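Local atomic coordinates of putative molybdenum cofactor biosynthesis protein D2 (MoaD2) / thiamine S (Mycobacterium smegmatis, PDB entry 6JC0), a protein that probably serves as the small sulfur-carrier subunit of molybdopterin synthase in molybdenum cofactor biosynthesis, as other members of the MoaD family do. Residues 6-18 with 72-84. Sequence-based numbering, arbitrary orientation.
Sequences TVRVTVRYFAAAA and PLVTPQTVDVLPP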
ATOM      1  N   THR B   6     -53.869 -13.044   9.578  1.00 31.23           N
ATOM      2  CA  THR B   6     -52.545 -13.259   9.014  1.00 35.04           C
ATOM      3  C   THR B   6     -52.004 -12.014   8.328  1.00 39.50           C
ATOM      4  O   THR B   6     -52.745 -11.083   8.010  1.00 38.69           O
ATOM      5  CB  THR B   6     -52.542 -14.415   7.993  1.00 35.30           C
ATOM      6  OG1 THR B   6     -53.300 -14.040   6.835  1.00 36.10           O
ATOM      7  CG2 THR B   6     -53.137 -15.674   8.603  1.00 32.10           C
ATOM      8  N   VAL B   7     -50.698 -12.020   8.095  1.00 38.11           N
ATOM      9  CA  VAL B   7     -50.030 -10.908   7.449  1.00 33.47           C
ATOM     10  C   VAL B   7     -49.119 -11.443   6.345  1.00 28.86           C
ATOM     11  O   VAL B   7     -48.513 -12.503   6.494  1.00 27.46           O
ATOM     12  CB  VAL B   7     -49.232 -10.074   8.475  1.00 35.72           C
ATOM     13  CG1 VAL B   7     -48.120 -10.900   9.110  1.00 34.44           C
ATOM     14  CG2 VAL B   7     -48.675  -8.860   7.828  1.00 40.74           C
ATOM     15  N   ARG B   8     -49.043 -10.732   5.226  1.00 23.65           N
ATOM     16  CA  ARG B   8     -48.259 -11.224   4.100  1.00 29.90           C
ATOM     17  C   ARG B   8     -46.836 -10.677   4.108  1.00 27.59           C
ATOM     18  O   ARG B   8     -46.617  -9.466   4.124  1.00 31.25           O
ATOM     19  CB  ARG B   8     -48.941 -10.887   2.776  1.00 35.10           C
ATOM     20  CG  ARG B   8     -48.212 -11.450   1.568  1.00 36.73           C
ATOM     21  CD  ARG B   8     -49.090 -11.468   0.330  1.00 41.47           C
ATOM     22  NE  ARG B   8     -50.144 -12.476   0.421  1.00 44.86           N
ATOM     23  CZ  ARG B   8     -49.980 -13.758   0.109  1.00 39.80           C
ATOM     24  NH1 ARG B   8     -48.799 -14.195  -0.309  1.00 40.40           N
ATOM     25  NH2 ARG B   8     -50.994 -14.604   0.217  1.00 32.78           N
ATOM     26  N   VAL B   9     -45.872 -11.587   4.094  1.00 22.09           N
ATOM     27  CA  VAL B   9     -44.462 -11.224   4.143  1.00 20.01           C
ATOM     28  C   VAL B   9     -43.745 -11.655   2.871  1.00 21.28           C
ATOM     29  O   VAL B   9     -43.882 -12.793   2.424  1.00 25.02           O
ATOM     30  CB  VAL B   9     -43.760 -11.864   5.367  1.00 21.73           C
ATOM     31  CG1 VAL B   9     -42.245 -11.851   5.198  1.00 28.08           C
ATOM     32  CG2 VAL B   9     -44.167 -11.153   6.649  1.00 23.52           C
ATOM     33  N   THR B  10     -42.990 -10.735   2.283  1.00 17.18           N
ATOM     34  CA  THR B  10     -42.122 -11.070   1.168  1.00 20.75           C
ATOM     35  C   THR B  10     -40.744 -11.448   1.703  1.00 20.57           C
ATOM     36  O   THR B  10     -40.156 -10.722   2.505  1.00 21.68           O
ATOM     37  CB  THR B  10     -42.000  -9.900   0.168  1.00 25.63           C
ATOM     38  OG1 THR B  10     -43.303  -9.530  -0.294  1.00 30.48           O
ATOM     39  CG2 THR B  10     -41.140 -10.295  -1.029  1.00 23.33           C
ATOM     40  N   VAL B  11     -40.243 -12.603   1.281  1.00 16.83           N
ATOM     41  CA  VAL B  11     -38.918 -13.041   1.694  1.00 17.18           C
ATOM     42  C   VAL B  11     -37.965 -12.991   0.510  1.00 20.03           C
ATOM     43  O   VAL B  11     -38.247 -13.562  -0.538  1.00 22.15           O
ATOM     44  CB  VAL B  11     -38.935 -14.474   2.274  1.00 20.89           C
ATOM     45  CG1 VAL B  11     -37.516 -14.916   2.642  1.00 15.38           C
ATOM     46  CG2 VAL B  11     -39.848 -14.551   3.487  1.00 21.62           C
ATOM     47  N   ARG B  12     -36.844 -12.298   0.679  1.00 15.33           N
ATOM     48  CA  ARG B  12     -35.805 -12.277  -0.342  1.00 18.15           C
ATOM     49  C   ARG B  12     -34.587 -13.049   0.147  1.00 18.98           C
ATOM     50  O   ARG B  12     -34.014 -12.722   1.188  1.00 17.52           O
ATOM     51  CB  ARG B  12     -35.415 -10.837  -0.704  1.00 17.26           C
ATOM     52  CG  ARG B  12     -36.560 -10.003  -1.265  1.00 17.28           C
ATOM     53  CD  ARG B  12     -36.069  -8.694  -1.879  1.00 16.20           C
ATOM     54  NE  ARG B  12     -35.441  -7.820  -0.890  1.00 21.84           N
ATOM     55  CZ  ARG B  12     -34.843  -6.667  -1.178  1.00 28.46           C
ATOM     56  NH1 ARG B  12     -34.783  -6.240  -2.433  1.00 26.88           N
ATOM     57  NH2 ARG B  12     -34.296  -5.944  -0.209  1.00 26.11           N
ATOM     58  N   TYR B  13     -34.210 -14.083  -0.600  1.00 13.64           N
ATOM     59  CA  TYR B  13     -33.037 -14.888  -0.274  1.00 11.42           C
ATOM     60  C   TYR B  13     -31.808 -14.381  -1.021  1.00 19.03           C
ATOM     61  O   TYR B  13     -31.899 -13.997  -2.187  1.00 17.17           O
ATOM     62  CB  TYR B  13     -33.271 -16.363  -0.622  1.00 16.01           C
ATOM     63  CG  TYR B  13     -34.419 -17.012   0.113  1.00 22.39           C
ATOM     64  CD1 TYR B  13     -34.247 -17.523   1.393  1.00 21.88           C
ATOM     65  CD2 TYR B  13     -35.674 -17.122  -0.475  1.00 20.34           C
ATOM     66  CE1 TYR B  13     -35.294 -18.123   2.070  1.00 20.22           C
ATOM     67  CE2 TYR B  13     -36.727 -17.715   0.195  1.00 19.14           C
ATOM     68  CZ  TYR B  13     -36.530 -18.216   1.467  1.00 21.25           C
ATOM     69  OH  TYR B  13     -37.572 -18.806   2.143  1.00 20.95           O
ATOM     70  N   PHE B  14     -30.657 -14.401  -0.361  1.00 16.44           N
ATOM     71  CA  PHE B  14     -29.423 -13.964  -1.007  1.00 17.00           C
ATOM     72  C   PHE B  14     -28.321 -15.011  -0.939  1.00 15.11           C
ATOM     73  O   PHE B  14     -28.228 -15.778   0.027  1.00 14.84           O
ATOM     74  CB  PHE B  14     -28.943 -12.649  -0.390  1.00 19.59           C
ATOM     75  CG  PHE B  14     -29.804 -11.484  -0.745  1.00 16.21           C
ATOM     76  CD1 PHE B  14     -30.897 -11.153   0.039  1.00 15.70           C
ATOM     77  CD2 PHE B  14     -29.552 -10.746  -1.890  1.00 15.20           C
ATOM     78  CE1 PHE B  14     -31.706 -10.092  -0.299  1.00 15.17           C
ATOM     79  CE2 PHE B  14     -30.360  -9.683  -2.232  1.00 12.53           C
ATOM     80  CZ  PHE B  14     -31.437  -9.356  -1.436  1.00 15.32           C
ATOM     81  N   ALA B  15     -27.506 -15.033  -1.991  1.00 14.27           N
ATOM     82  CA  ALA B  15     -26.330 -15.894  -2.098  1.00 19.15           C
ATOM     83  C   ALA B  15     -26.622 -17.340  -1.719  1.00 22.17           C
ATOM     84  O   ALA B  15     -27.460 -17.991  -2.343  1.00 22.12           O
ATOM     85  CB  ALA B  15     -25.202 -15.343  -1.245  1.00 10.04           C
ATOM     86  N   ALA B  16     -25.936 -17.829  -0.689  1.00 13.92           N
ATOM     87  CA  ALA B  16     -26.082 -19.216  -0.258  1.00 17.89           C
ATOM     88  C   ALA B  16     -27.524 -19.565   0.116  1.00 16.92           C
ATOM     89  O   ALA B  16     -27.963 -20.690  -0.102  1.00 17.97           O
ATOM     90  CB  ALA B  16     -25.155 -19.506   0.913  1.00 17.90           C
ATOM     91  N   ALA B  17     -28.254 -18.608   0.681  1.00 18.40           N
ATOM     92  CA  ALA B  17     -29.648 -18.847   1.047  1.00 17.30           C
ATOM     93  C   ALA B  17     -30.503 -19.075  -0.197  1.00 19.35           C
ATOM     94  O   ALA B  17     -31.281 -20.033  -0.264  1.00 22.72           O
ATOM     95  CB  ALA B  17     -30.192 -17.681   1.870  1.00 17.05           C
ATOM     96  N   ALA B  18     -30.346 -18.197  -1.185  1.00 15.40           N
ATOM     97  CA  ALA B  18     -31.039 -18.342  -2.461  1.00 15.35           C
ATOM     98  C   ALA B  18     -30.690 -19.665  -3.120  1.00 20.55           C
ATOM     99  O   ALA B  18     -31.554 -20.332  -3.690  1.00 16.86           O
ATOM    100  CB  ALA B  18     -30.700 -17.180  -3.396  1.00 13.55           C
ATOM    101  N   PRO B  72     -41.707  -9.169  16.597  1.00 21.36           N
ATOM    102  CA  PRO B  72     -42.976  -9.612  16.015  1.00 19.50           C
ATOM    103  C   PRO B  72     -43.222  -9.028  14.627  1.00 19.77           C
ATOM    104  O   PRO B  72     -42.936  -7.854  14.388  1.00 14.81           O
ATOM    105  CB  PRO B  72     -44.026  -9.093  17.009  1.00 24.47           C
ATOM    106  CG  PRO B  72     -43.250  -8.687  18.237  1.00 26.89           C
ATOM    107  CD  PRO B  72     -41.913  -8.264  17.738  1.00 22.89           C
ATOM    108  N   LEU B  73     -43.755  -9.847  13.724  1.00 15.75           N
ATOM    109  CA  LEU B  73     -44.158  -9.382  12.403  1.00 18.92           C
ATOM    110  C   LEU B  73     -45.660  -9.094  12.400  1.00 19.59           C
ATOM    111  O   LEU B  73     -46.468 -10.014  12.398  1.00 18.34           O
ATOM    112  CB  LEU B  73     -43.791 -10.423  11.341  1.00 13.00           C
ATOM    113  CG  LEU B  73     -42.291 -10.729  11.253  1.00 17.59           C
ATOM    114  CD1 LEU B  73     -42.017 -12.036  10.515  1.00 19.55           C
ATOM    115  CD2 LEU B  73     -41.553  -9.574  10.575  1.00 19.25           C
ATOM    116  N   VAL B  74     -46.032  -7.816  12.416  1.00 23.07           N
ATOM    117  CA  VAL B  74     -47.439  -7.441  12.591  1.00 24.49           C
ATOM    118  C   VAL B  74     -47.974  -6.593  11.446  1.00 27.65           C
ATOM    119  O   VAL B  74     -49.103  -6.104  11.496  1.00 28.26           O
ATOM    120  CB  VAL B  74     -47.651  -6.675  13.904  1.00 22.86           C
ATOM    121  CG1 VAL B  74     -47.361  -7.579  15.090  1.00 22.48           C
ATOM    122  CG2 VAL B  74     -46.776  -5.432  13.942  1.00 21.90           C
ATOM    123  N   THR B  75     -47.157  -6.433  10.414  1.00 25.33           N
ATOM    124  CA  THR B  75     -47.497  -5.593   9.279  1.00 28.10           C
ATOM    125  C   THR B  75     -46.812  -6.168   8.051  1.00 30.05           C
ATOM    126  O   THR B  75     -45.724  -6.727   8.170  1.00 32.53           O
ATOM    127  CB  THR B  75     -47.068  -4.120   9.522  1.00 31.12           C
ATOM    128  OG1 THR B  75     -47.163  -3.375   8.303  1.00 37.39           O
ATOM    129  CG2 THR B  75     -45.641  -4.052  10.046  1.00 31.40           C
ATOM    130  N   PRO B  76     -47.465  -6.078   6.876  1.00 29.53           N
ATOM    131  CA  PRO B  76     -46.866  -6.575   5.630  1.00 26.14           C
ATOM    132  C   PRO B  76     -45.460  -6.022   5.453  1.00 28.42           C
ATOM    133  O   PRO B  76     -45.240  -4.830   5.665  1.00 32.48           O
ATOM    134  CB  PRO B  76     -47.817  -6.055   4.553  1.00 23.60           C
ATOM    135  CG  PRO B  76     -49.137  -5.991   5.252  1.00 28.26           C
ATOM    136  CD  PRO B  76     -48.827  -5.556   6.657  1.00 27.49           C
ATOM    137  N   GLN B  77     -44.524  -6.887   5.081  1.00 28.14           N
ATOM    138  CA  GLN B  77     -43.105  -6.588   5.233  1.00 24.02           C
ATOM    139  C   GLN B  77     -42.240  -7.355   4.255  1.00 19.67           C
ATOM    140  O   GLN B  77     -42.633  -8.412   3.769  1.00 19.07           O
ATOM    141  CB  GLN B  77     -42.657  -6.946   6.645  1.00 28.12           C
ATOM    142  CG  GLN B  77     -42.311  -5.796   7.534  1.00 34.44           C
ATOM    143  CD  GLN B  77     -42.014  -6.273   8.934  1.00 27.04           C
ATOM    144  OE1 GLN B  77     -40.860  -6.477   9.300  1.00 23.43           O
ATOM    145  NE2 GLN B  77     -43.062  -6.471   9.725  1.00 25.81           N
ATOM    146  N   THR B  78     -41.045  -6.837   4.001  1.00 17.41           N
ATOM    147  CA  THR B  78     -40.038  -7.585   3.268  1.00 20.21           C
ATOM    148  C   THR B  78     -38.955  -8.048   4.233  1.00 17.02           C
ATOM    149  O   THR B  78     -38.354  -7.238   4.938  1.00 19.09           O
ATOM    150  CB  THR B  78     -39.412  -6.750   2.143  1.00 22.31           C
ATOM    151  OG1 THR B  78     -40.432  -6.366   1.216  1.00 27.11           O
ATOM    152  CG2 THR B  78     -38.349  -7.554   1.412  1.00 21.59           C
ATOM    153  N   VAL B  79     -38.727  -9.355   4.283  1.00 17.82           N
ATOM    154  CA  VAL B  79     -37.664  -9.908   5.112  1.00 17.05           C
ATOM    155  C   VAL B  79     -36.522 -10.412   4.229  1.00 18.55           C
ATOM    156  O   VAL B  79     -36.719 -11.295   3.388  1.00 13.25           O
ATOM    157  CB  VAL B  79     -38.174 -11.059   6.006  1.00 14.29           C
ATOM    158  CG1 VAL B  79     -37.026 -11.663   6.805  1.00 18.60           C
ATOM    159  CG2 VAL B  79     -39.270 -10.574   6.941  1.00 11.53           C
ATOM    160  N   ASP B  80     -35.334  -9.845   4.412  1.00 15.63           N
ATOM    161  CA  ASP B  80     -34.158 -10.281   3.655  1.00 16.14           C
ATOM    162  C   ASP B  80     -33.329 -11.296   4.441  1.00 18.34           C
ATOM    163  O   ASP B  80     -33.060 -11.106   5.626  1.00 15.59           O
ATOM    164  CB  ASP B  80     -33.277  -9.084   3.276  1.00 17.67           C
ATOM    165  CG  ASP B  80     -33.919  -8.182   2.235  1.00 18.40           C
ATOM    166  OD1 ASP B  80     -34.993  -8.536   1.713  1.00 25.33           O
ATOM    167  OD2 ASP B  80     -33.341  -7.120   1.927  1.00 20.80           O
ATOM    168  N   VAL B  81     -32.915 -12.366   3.767  1.00 16.38           N
ATOM    169  CA  VAL B  81     -32.089 -13.401   4.378  1.00 15.16           C
ATOM    170  C   VAL B  81     -30.633 -13.275   3.927  1.00 20.63           C
ATOM    171  O   VAL B  81     -30.307 -13.535   2.763  1.00 17.05           O
ATOM    172  CB  VAL B  81     -32.608 -14.813   4.028  1.00 11.88           C
ATOM    173  CG1 VAL B  81     -31.748 -15.867   4.700  1.00 10.10           C
ATOM    174  CG2 VAL B  81     -34.061 -14.961   4.442  1.00 15.55           C
ATOM    175  N   LEU B  82     -29.760 -12.894   4.858  1.00 17.98           N
ATOM    176  CA  LEU B  82     -28.373 -12.557   4.539  1.00 16.68           C
ATOM    177  C   LEU B  82     -27.370 -13.534   5.148  1.00 19.19           C
ATOM    178  O   LEU B  82     -27.191 -13.568   6.364  1.00 20.13           O
ATOM    179  CB  LEU B  82     -28.045 -11.135   5.026  1.00 14.78           C
ATOM    180  CG  LEU B  82     -28.388  -9.924   4.152  1.00 22.01           C
ATOM    181  CD1 LEU B  82     -29.879  -9.789   3.935  1.00 24.18           C
ATOM    182  CD2 LEU B  82     -27.822  -8.645   4.762  1.00 26.95           C
ATOM    183  N   PRO B  83     -26.695 -14.326   4.300  1.00 16.86           N
ATOM    184  CA  PRO B  83     -25.621 -15.200   4.785  1.00 18.32           C
ATOM    185  C   PRO B  83     -24.445 -14.381   5.299  1.00 20.43           C
ATOM    186  O   PRO B  83     -24.395 -13.175   5.035  1.00 18.66           O
ATOM    187  CB  PRO B  83     -25.227 -16.009   3.538  1.00 15.80           C
ATOM    188  CG  PRO B  83     -26.404 -15.899   2.622  1.00 17.75           C
ATOM    189  CD  PRO B  83     -26.950 -14.519   2.865  1.00 19.60           C
ATOM    190  N   PRO B  84     -23.516 -15.015   6.034  1.00 18.66           N
ATOM    191  CA  PRO B  84     -22.294 -14.311   6.432  1.00 20.39           C
ATOM    192  C   PRO B  84     -21.605 -13.700   5.218  1.00 19.99           C
ATOM    193  O   PRO B  84     -21.600 -14.310   4.146  1.00 22.77           O
ATOM    194  CB  PRO B  84     -21.443 -15.414   7.063  1.00 22.97           C
ATOM    195  CG  PRO B  84     -22.441 -16.389   7.578  1.00 22.09           C
ATOM    196  CD  PRO B  84     -23.556 -16.388   6.565  1.00 18.33           C
TER
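Backbone pairing joins Thr-10 and Arg-12 of strand 6-13 to the strand 77-82, which runs parallel to it. Thr-10 N donates to Gln-77 O (2.8 Å) and Thr-10 O accepts from Val-79 N (2.7 Å); Arg-12 repeats the pattern with Val-79 O and Val-81 N. Towards the two ends the pairing thins to weak bonds, Gln-77 N to Arg-8 O and Phe-14 N to Val-81 O (3.3 Å).

The charged pair sits on the sheet face that also bears Thr-10 and Thr-78. Arg-12 grips Asp-80 side-on: NE reaches OD1 at 2.7 Å, nearly in the guanidinium plane, and NH2 meets the syn lone pair of OD2 at 2.6 Å. A bend at chi3 (-63°) turns the guanidinium along the carboxylate, although the two planes stay 41° apart. The ring of Phe-14 puts CZ over one guanidinium face and directs the edge at CE1 to Asp-80 CG. Glu-63 is a second anionic partner of Arg-12 NH2, and a polar side chain on the chain of another protein hydrogen-bonds to Asp-80 OD2.

On the other face valines of the two strands meet at an angle, methyl to methyl. Val-9 CG1 meets Val-79 CG2 (3.7 Å), and Val-11 CG1 reaches Val-81 CG2 while also lying above one face of the Tyr-13 ring, toward its rim; Leu-39 and Leu-43 of helix 36-44 pack on this layer. Val-81 CG1, anti to its backbone N (chi1 -179°), extends to Ala-17 CB at 3.7 Å.

At the ends, Val-7 CG2 presses on Pro-76 CD (3.5 Å), and Pro-83 CG lies against Phe-14 O and the alanines opening helix 16-21. Two central parallel strands, the first and last of the sheet in sequence, with a helix across one face, are the signature of the ubiquitin-like beta-grasp fold of MoaD and ThiS proteins.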